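Local coordinates for protein amine Dehydrogenase (Pseudomonas putida, PDB 1JMX) that probably forms the beta-propeller subunit of a three-chain quinohemoprotein amine dehydrogenase, which oxidises primary amines and passes the electrons to heme c, at residues C37-K42 with V59-Y64; G65-I70 with A81-V86; C75-H80 with D134-K139. One frame throughout, in Å; residues are numbered along the deposited sequence.

Interaction 1: C37-K42 with V59-Y64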
loop_
_atom_site.group_PDB
_atom_site.type_symbol
_atom_site.label_atom_id
_atom_site.label_comp_id
_atom_site.label_asym_id
_atom_site.label_seq_id
_atom_site.Cartn_x
_atom_site.Cartn_y
_atom_site.Cartn_z
ATOM N N CYS B 37 18.431 22.781 -19.447
ATOM C CA CYS B 37 18.135 23.954 -18.642
ATOM C C CYS B 37 17.824 23.478 -17.237
ATOM O O CYS B 37 17.084 22.517 -17.055
ATOM C CB CYS B 37 16.892 24.697 -19.165
ATOM S SG CYS B 37 16.952 25.495 -20.809
ATOM N N VAL B 38 18.422 24.115 -16.243
ATOM C CA VAL B 38 18.118 23.763 -14.868
ATOM C C VAL B 38 16.885 24.598 -14.510
ATOM O O VAL B 38 16.806 25.789 -14.832
ATOM C CB VAL B 38 19.284 24.078 -13.916
ATOM C CG1 VAL B 38 18.906 23.738 -12.491
ATOM C CG2 VAL B 38 20.506 23.283 -14.327
ATOM N N MET B 39 15.891 23.940 -13.928
ATOM C CA MET B 39 14.663 24.601 -13.547
ATOM C C MET B 39 14.656 25.073 -12.101
ATOM O O MET B 39 15.337 24.516 -11.239
ATOM C CB MET B 39 13.462 23.712 -13.857
ATOM C CG MET B 39 13.246 23.544 -15.341
ATOM S SD MET B 39 11.666 22.830 -15.696
ATOM C CE MET B 39 11.887 21.189 -14.983
ATOM N N PRO B 40 13.907 26.149 -11.833
ATOM C CA PRO B 40 13.810 26.716 -10.492
ATOM C C PRO B 40 12.988 25.871 -9.530
ATOM O O PRO B 40 12.103 25.117 -9.927
ATOM C CB PRO B 40 13.152 28.063 -10.754
ATOM C CG PRO B 40 12.240 27.758 -11.894
ATOM C CD PRO B 40 13.099 26.927 -12.792
ATOM N N ASP B 41 13.300 26.028 -8.253
ATOM C CA ASP B 41 12.627 25.323 -7.174
ATOM C C ASP B 41 12.777 23.797 -7.217
ATOM O O ASP B 41 13.887 23.298 -7.429
ATOM C CB ASP B 41 11.172 25.795 -7.075
ATOM C CG ASP B 41 11.072 27.293 -6.798
ATOM O OD1 ASP B 41 11.997 27.850 -6.166
ATOM O OD2 ASP B 41 10.078 27.919 -7.224
ATOM N N LYS B 42 11.687 23.062 -7.007
ATOM C CA LYS B 42 11.748 21.605 -6.998
ATOM C C LYS B 42 10.922 20.970 -8.116
ATOM O O LYS B 42 10.008 21.589 -8.644
ATOM C CB LYS B 42 11.305 21.081 -5.629
ATOM C CG LYS B 42 12.164 21.584 -4.465
ATOM C CD LYS B 42 13.550 20.946 -4.499
ATOM C CE LYS B 42 14.546 21.619 -3.549
ATOM N NZ LYS B 42 14.246 21.410 -2.091
ATOM N N VAL B 59 5.752 24.894 -17.469
ATOM C CA VAL B 59 5.878 23.692 -16.642
ATOM C C VAL B 59 5.213 23.723 -15.263
ATOM O O VAL B 59 5.425 24.651 -14.479
ATOM C CB VAL B 59 7.391 23.362 -16.420
ATOM C CG1 VAL B 59 7.568 21.985 -15.790
ATOM C CG2 VAL B 59 8.159 23.450 -17.734
ATOM N N LEU B 60 4.414 22.696 -14.977
ATOM C CA LEU B 60 3.757 22.543 -13.677
ATOM C C LEU B 60 4.839 21.843 -12.867
ATOM O O LEU B 60 5.207 20.709 -13.170
ATOM C CB LEU B 60 2.538 21.624 -13.783
ATOM C CG LEU B 60 1.339 21.798 -12.842
ATOM C CD1 LEU B 60 0.727 20.429 -12.585
ATOM C CD2 LEU B 60 1.708 22.470 -11.538
ATOM N N ASN B 61 5.374 22.537 -11.873
ATOM C CA ASN B 61 6.444 21.994 -11.058
ATOM C C ASN B 61 6.267 22.338 -9.585
ATOM O O ASN B 61 5.184 22.728 -9.153
ATOM C CB ASN B 61 7.780 22.548 -11.558
ATOM C CG ASN B 61 8.824 21.469 -11.767
ATOM O OD1 ASN B 61 8.537 20.273 -11.682
ATOM N ND2 ASN B 61 10.043 21.890 -12.046
ATOM N N ASN B 62 7.343 22.157 -8.826
ATOM C CA ASN B 62 7.377 22.447 -7.395
ATOM C C ASN B 62 6.268 21.751 -6.617
ATOM O O ASN B 62 5.535 22.376 -5.845
ATOM C CB ASN B 62 7.332 23.953 -7.154
ATOM C CG ASN B 62 8.034 24.356 -5.882
ATOM O OD1 ASN B 62 9.067 23.793 -5.529
ATOM N ND2 ASN B 62 7.481 25.332 -5.184
ATOM N N HIS B 63 6.143 20.449 -6.856
ATOM C CA HIS B 63 5.151 19.612 -6.196
ATOM C C HIS B 63 3.704 20.004 -6.469
ATOM O O HIS B 63 2.902 20.150 -5.542
ATOM C CB HIS B 63 5.436 19.539 -4.692
ATOM C CG HIS B 63 6.834 19.116 -4.370
ATOM N ND1 HIS B 63 7.281 17.826 -4.556
ATOM C CD2 HIS B 63 7.900 19.821 -3.928
ATOM C CE1 HIS B 63 8.563 17.755 -4.248
ATOM N NE2 HIS B 63 8.962 18.952 -3.863
ATOM N N TYR B 64 3.388 20.169 -7.754
ATOM C CA TYR B 64 2.039 20.506 -8.218
ATOM C C TYR B 64 1.479 21.811 -7.648
ATOM O O TYR B 64 0.265 21.974 -7.553
ATOM C CB TYR B 64 1.072 19.356 -7.891
ATOM C CG TYR B 64 1.511 17.990 -8.391
ATOM C CD1 TYR B 64 2.575 17.310 -7.794
ATOM C CD2 TYR B 64 0.865 17.382 -9.468
ATOM C CE1 TYR B 64 2.986 16.071 -8.255
ATOM C CE2 TYR B 64 1.269 16.138 -9.937
ATOM C CZ TYR B 64 2.331 15.488 -9.329
ATOM O OH TYR B 64 2.749 14.267 -9.811
HETATM O O HOH W 1 10.449 24.939 -12.105
#

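Interaction 2: G65-I70 with A81-V86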
loop_
_atom_site.group_PDB
_atom_site.type_symbol
_atom_site.label_atom_id
_atom_site.label_comp_id
_atom_site.label_asym_id
_atom_site.label_seq_id
_atom_site.Cartn_x
_atom_site.Cartn_y
_atom_site.Cartn_z
ATOM N N GLY B 65 2.355 22.747 -7.295
ATOM C CA GLY B 65 1.886 23.994 -6.720
ATOM C C GLY B 65 2.279 25.285 -7.412
ATOM O O GLY B 65 1.941 26.359 -6.918
ATOM N N ASP B 66 2.981 25.191 -8.542
ATOM C CA ASP B 66 3.434 26.368 -9.286
ATOM C C ASP B 66 3.538 26.096 -10.783
ATOM O O ASP B 66 3.659 24.952 -11.204
ATOM C CB ASP B 66 4.831 26.796 -8.814
ATOM C CG ASP B 66 4.871 27.199 -7.363
ATOM O OD1 ASP B 66 4.766 28.407 -7.086
ATOM O OD2 ASP B 66 5.021 26.315 -6.501
ATOM N N ILE B 67 3.532 27.163 -11.576
ATOM C CA ILE B 67 3.666 27.075 -13.028
ATOM C C ILE B 67 4.786 28.039 -13.444
ATOM O O ILE B 67 4.783 29.195 -13.048
ATOM C CB ILE B 67 2.349 27.434 -13.741
ATOM C CG1 ILE B 67 1.245 26.474 -13.297
ATOM C CG2 ILE B 67 2.521 27.340 -15.241
ATOM C CD1 ILE B 67 -0.109 26.826 -13.827
ATOM N N TYR B 68 5.777 27.535 -14.177
ATOM C CA TYR B 68 6.914 28.340 -14.628
ATOM C C TYR B 68 6.996 28.420 -16.148
ATOM O O TYR B 68 6.608 27.500 -16.859
ATOM C CB TYR B 68 8.231 27.755 -14.111
ATOM C CG TYR B 68 8.243 27.456 -12.632
ATOM C CD1 TYR B 68 7.634 26.305 -12.130
ATOM C CD2 TYR B 68 8.846 28.325 -11.730
ATOM C CE1 TYR B 68 7.618 26.030 -10.768
ATOM C CE2 TYR B 68 8.838 28.058 -10.363
ATOM C CZ TYR B 68 8.220 26.909 -9.890
ATOM O OH TYR B 68 8.192 26.642 -8.544
ATOM N N GLY B 69 7.487 29.545 -16.640
ATOM C CA GLY B 69 7.650 29.720 -18.063
ATOM C C GLY B 69 9.145 29.820 -18.259
ATOM O O GLY B 69 9.803 30.629 -17.596
ATOM N N ILE B 70 9.698 28.955 -19.099
ATOM C CA ILE B 70 11.131 28.960 -19.360
ATOM C C ILE B 70 11.373 29.199 -20.847
ATOM O O ILE B 70 10.770 28.539 -21.689
ATOM C CB ILE B 70 11.798 27.598 -18.966
ATOM C CG1 ILE B 70 11.565 27.270 -17.486
ATOM C CG2 ILE B 70 13.303 27.633 -19.258
ATOM C CD1 ILE B 70 12.463 28.029 -16.538
ATOM N N ALA B 81 3.847 31.574 -11.714
ATOM C CA ALA B 81 2.554 31.735 -11.079
ATOM C C ALA B 81 2.444 30.732 -9.948
ATOM O O ALA B 81 2.660 29.542 -10.142
ATOM C CB ALA B 81 1.440 31.513 -12.090
ATOM N N ASN B 82 2.201 31.230 -8.748
ATOM C CA ASN B 82 2.038 30.359 -7.605
ATOM C C ASN B 82 0.543 30.119 -7.494
ATOM O O ASN B 82 -0.252 31.045 -7.657
ATOM C CB ASN B 82 2.589 31.016 -6.339
ATOM C CG ASN B 82 2.228 30.254 -5.088
ATOM O OD1 ASN B 82 1.395 30.692 -4.311
ATOM N ND2 ASN B 82 2.829 29.097 -4.906
ATOM N N LEU B 83 0.168 28.873 -7.223
ATOM C CA LEU B 83 -1.230 28.491 -7.119
ATOM C C LEU B 83 -1.850 28.633 -5.726
ATOM O O LEU B 83 -2.973 28.188 -5.494
ATOM C CB LEU B 83 -1.416 27.071 -7.656
ATOM C CG LEU B 83 -0.856 26.831 -9.062
ATOM C CD1 LEU B 83 -1.171 25.411 -9.494
ATOM C CD2 LEU B 83 -1.427 27.834 -10.061
ATOM N N SER B 84 -1.146 29.298 -4.817
ATOM C CA SER B 84 -1.645 29.502 -3.455
ATOM C C SER B 84 -1.735 30.983 -3.118
ATOM O O SER B 84 -1.127 31.435 -2.146
ATOM C CB SER B 84 -0.732 28.815 -2.442
ATOM O OG SER B 84 -0.666 27.434 -2.686
ATOM N N SER B 85 -2.506 31.731 -3.901
ATOM C CA SER B 85 -2.654 33.167 -3.684
ATOM C C SER B 85 -3.718 33.543 -2.658
ATOM O O SER B 85 -3.735 34.674 -2.176
ATOM C CB SER B 85 -2.918 33.886 -5.002
ATOM O OG SER B 85 -4.099 33.404 -5.605
ATOM N N VAL B 86 -4.619 32.616 -2.347
ATOM C CA VAL B 86 -5.659 32.875 -1.354
ATOM C C VAL B 86 -5.069 32.616 0.034
ATOM O O VAL B 86 -4.521 31.540 0.289
ATOM C CB VAL B 86 -6.903 31.987 -1.586
ATOM C CG1 VAL B 86 -7.944 32.220 -0.501
ATOM C CG2 VAL B 86 -7.488 32.274 -2.954
HETATM O O HOH W 2 0.713 26.279 -4.503
HETATM O O HOH W 3 3.509 26.633 -3.725
#

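Interaction 3: C75-H80 with D134-K139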
loop_
_atom_site.group_PDB
_atom_site.type_symbol
_atom_site.label_atom_id
_atom_site.label_comp_id
_atom_site.label_asym_id
_atom_site.label_seq_id
_atom_site.Cartn_x
_atom_site.Cartn_y
_atom_site.Cartn_z
ATOM N N CYS B 75 17.199 29.546 -21.569
ATOM C CA CYS B 75 16.933 28.853 -20.312
ATOM C C CYS B 75 16.461 29.812 -19.226
ATOM O O CYS B 75 16.542 29.489 -18.042
ATOM C CB CYS B 75 18.166 28.101 -19.801
ATOM S SG CYS B 75 18.632 26.638 -20.760
ATOM N N LYS B 76 15.943 30.972 -19.625
ATOM C CA LYS B 76 15.485 31.967 -18.659
ATOM C C LYS B 76 14.060 31.779 -18.143
ATOM O O LYS B 76 13.132 31.551 -18.910
ATOM C CB LYS B 76 15.627 33.385 -19.227
ATOM C CG LYS B 76 15.485 34.464 -18.157
ATOM C CD LYS B 76 14.820 35.739 -18.679
ATOM C CE LYS B 76 15.734 36.540 -19.602
ATOM N NZ LYS B 76 15.046 37.767 -20.127
ATOM N N ASN B 77 13.904 31.902 -16.829
ATOM C CA ASN B 77 12.609 31.794 -16.164
ATOM C C ASN B 77 11.893 33.136 -16.368
ATOM O O ASN B 77 12.157 34.113 -15.668
ATOM C CB ASN B 77 12.822 31.507 -14.675
ATOM C CG ASN B 77 11.520 31.330 -13.914
ATOM O OD1 ASN B 77 10.449 31.166 -14.504
ATOM N ND2 ASN B 77 11.611 31.355 -12.594
ATOM N N THR B 78 11.009 33.171 -17.358
ATOM C CA THR B 78 10.270 34.378 -17.722
ATOM C C THR B 78 8.885 34.540 -17.093
ATOM O O THR B 78 8.294 35.623 -17.139
ATOM C CB THR B 78 10.093 34.456 -19.253
ATOM O OG1 THR B 78 9.370 33.303 -19.702
ATOM C CG2 THR B 78 11.446 34.515 -19.951
ATOM N N PHE B 79 8.350 33.463 -16.534
ATOM C CA PHE B 79 7.032 33.519 -15.933
ATOM C C PHE B 79 6.957 32.601 -14.742
ATOM O O PHE B 79 7.594 31.553 -14.703
ATOM C CB PHE B 79 5.973 33.113 -16.957
ATOM C CG PHE B 79 4.585 33.029 -16.396
ATOM C CD1 PHE B 79 3.813 34.172 -16.245
ATOM C CD2 PHE B 79 4.042 31.799 -16.030
ATOM C CE1 PHE B 79 2.522 34.100 -15.745
ATOM C CE2 PHE B 79 2.748 31.714 -15.526
ATOM C CZ PHE B 79 1.987 32.871 -15.384
ATOM N N HIS B 80 6.188 33.021 -13.752
ATOM C CA HIS B 80 5.997 32.226 -12.564
ATOM C C HIS B 80 4.682 32.586 -11.900
ATOM O O HIS B 80 4.423 33.745 -11.580
ATOM C CB HIS B 80 7.147 32.395 -11.576
ATOM C CG HIS B 80 6.883 31.747 -10.253
ATOM N ND1 HIS B 80 6.441 30.448 -10.143
ATOM C CD2 HIS B 80 6.912 32.240 -8.992
ATOM C CE1 HIS B 80 6.204 30.169 -8.874
ATOM N NE2 HIS B 80 6.482 31.240 -8.155
ATOM N N ASP B 134 2.646 39.161 -16.784
ATOM C CA ASP B 134 2.901 39.511 -15.389
ATOM C C ASP B 134 4.211 39.045 -14.764
ATOM O O ASP B 134 4.480 39.332 -13.595
ATOM C CB ASP B 134 1.705 39.130 -14.521
ATOM C CG ASP B 134 0.496 40.014 -14.785
ATOM O OD1 ASP B 134 -0.586 39.742 -14.224
ATOM O OD2 ASP B 134 0.631 40.990 -15.562
ATOM N N GLY B 135 5.018 38.324 -15.537
ATOM C CA GLY B 135 6.317 37.871 -15.060
ATOM C C GLY B 135 6.419 36.864 -13.922
ATOM O O GLY B 135 5.603 35.950 -13.790
ATOM N N LEU B 136 7.432 37.066 -13.083
ATOM C CA LEU B 136 7.719 36.173 -11.966
ATOM C C LEU B 136 6.890 36.330 -10.703
ATOM O O LEU B 136 7.163 35.652 -9.711
ATOM C CB LEU B 136 9.207 36.226 -11.604
ATOM C CG LEU B 136 10.267 35.796 -12.631
ATOM C CD1 LEU B 136 9.827 34.538 -13.362
ATOM C CD2 LEU B 136 10.512 36.905 -13.630
ATOM N N GLU B 137 5.878 37.195 -10.730
ATOM C CA GLU B 137 5.032 37.396 -9.550
ATOM C C GLU B 137 3.559 37.429 -9.946
ATOM O O GLU B 137 2.743 38.080 -9.289
ATOM C CB GLU B 137 5.396 38.709 -8.845
ATOM C CG GLU B 137 6.908 38.965 -8.658
ATOM C CD GLU B 137 7.489 38.450 -7.334
ATOM O OE1 GLU B 137 6.779 37.741 -6.576
ATOM O OE2 GLU B 137 8.675 38.768 -7.050
ATOM N N ALA B 138 3.227 36.692 -11.006
ATOM C CA ALA B 138 1.866 36.623 -11.537
ATOM C C ALA B 138 0.809 36.173 -10.537
ATOM O O ALA B 138 1.009 35.233 -9.770
ATOM C CB ALA B 138 1.832 35.735 -12.770
ATOM N N LYS B 139 -0.327 36.859 -10.560
ATOM C CA LYS B 139 -1.435 36.555 -9.668
ATOM C C LYS B 139 -2.727 36.466 -10.467
ATOM O O LYS B 139 -2.791 36.960 -11.589
ATOM C CB LYS B 139 -1.518 37.611 -8.559
ATOM C CG LYS B 139 -0.522 37.355 -7.420
ATOM C CD LYS B 139 -0.437 38.517 -6.455
ATOM C CE LYS B 139 0.405 38.147 -5.238
ATOM N NZ LYS B 139 -0.281 37.183 -4.302
HETATM O O HOH W 4 3.115 34.115 -8.480
#

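Interaction 1: C37-K42 with V59-Y64
The connection between two blades of a beta-propeller brings Lys42, on the loop leaving strand 32-38, against Asn62, at the start of the turn that follows strand 56-61. Two hydrogen bonds join them. Asn62 N donates to Lys42 O at 2.7 Å, bent to 133° at the hydrogen, and Lys42 N donates to the side-chain oxygen Asn62 OD1 at 3.1 Å, somewhat straighter at 147°. Both donors are tilted from the plane of the carbonyl they reach. The Asn62 amide comes within range of the Lys42 backbone because its CG stands anti to its own N (chi1 -151°), and the same OD1 presses on Asp41 CB at 3.3 Å. The other ends of these groups look elsewhere: Asn62 ND2 goes to Asp66, and Asp41 OD2 to Tyr68. Next along the turn, the His63 ring runs alongside the Lys42 side chain, with NE2 3.6 Å from Lys42 CB. Beyond that point the lysine bends away, and its NZ makes a long, weak ion pair with an acidic side chain of another protein chain.

Nearer the strands, the Asn61 amide is gripped by several partners. OD1 accepts from Gly44 N, while ND2 donates to Asn21 and to a water that in turn donates to Pro40 O at 2.7 Å. The Met39 side chain crosses this amide at about a right angle, its CE 3.5 Å from Asn61 ND2. Met39 SD meets Val59 CG2 tip to tip at 4.1 Å, and Leu23 of strand 22-27 packs on both residues. The whole arrangement is that of a propeller crossing, where the chain passes from the outer strand of one blade to the inner strand of the next.

Interaction 2: G65-I70 with A81-V86
Ile67 and Ala81 face each other as an antiparallel hydrogen-bonded pair, and this is the tight part of the contact. Ile67 N gives its hydrogen to Ala81 O, and Ala81 N to Ile67 O, each at 2.9 Å. The side chains of this pair point to the same face of the sheet, where Ile67 CD1 also reaches Leu83 CD2 at 4.1 Å. Val106, Ala108 and Phe130 of the next blade close over that greasy patch. Two residues on, past the Asp66/Asn82 pair, Leu83 N donates to Gly65 O at 3.1 Å, just beyond the strand ends.

The other face, with Asp66 and Asn82, is polar and wetter. Asn82 has CG anti to its N (chi1 170°), which swings ND2 across to Asp66 OD1 at 3.0 Å; that oxygen is placed less surely, which makes the bond's length less certain. Asn82 OD1 turns back to accept from Ser84 N at 2.9 Å, forming an Asx turn. A water bridges Gly65 O and Ser84 OG, the latter 2.6 Å from it. With an alanine in place of Asn82, Ser84 N is likely to lose the acceptor that makes the Asx turn, and Asp66 an amide donor. The chemistry implies that the open end of the 66-71/76-82 hairpin is held in two ways: by apolar packing on the Ile67 face, and on the Asp66 face by polar groups, with waters and a probable amide-carboxylate bond.

Interaction 3: C75-H80 with D134-K139
His80 and Gly135 are joined through the backbone: His80 N donates to Gly135 O at 3.0 Å, from above the carbonyl plane. The His80 side chain then runs along Leu136. Its CB lies 3.8 Å from Leu136 O and 3.9 Å from Leu136 CD1. With CG anti to the backbone N (chi1 171°) the ring is carried along the Leu136 carbonyl: CG is 4.0 Å from Leu136 O and CD2 3.5 Å, with that oxygen at the ring edge, near its plane. Farther out the imidazole stacks on the ring of Tyr68, in the neighbouring strand.

Strand 76-82 is the outermost of its propeller blade, and Thr78 and Phe79 form a classic beta bulge opposite Gly69; the 134-139 loop links the last two strands of the next blade, so the contact bridges adjacent blades near their outer edges. Gly135 takes a positive phi here. Leu136 hooks back over the strand, its CD1 3.3 Å from Asn77 O. Phe79, one of the two bulge residues, sets CE1 3.5 Å from Ala138 CB, obliquely. Ala138 N donates weakly to His80 O at 3.2 Å.

Starting from the N terminus, interaction 1 closes the loop that carries the chain out of the first blade, through strand 47-50 and into strand 56-61 of the second. Interaction 2 follows in series, opening at the very next residue, Gly65, and closing the hairpin of strands 66-71 and 76-82. Interaction 3 begins inside that hairpin and closes only at 134-139, so it crosses interaction 2 and ties the second blade to the third. Side links knit the three together: the disulfide Cys37-Cys75 joins the segments of interactions 1 and 3, and a backbone bond between Val59 and Tyr68 sets strands 56-61 and 66-71, of interactions 1 and 2, side by side.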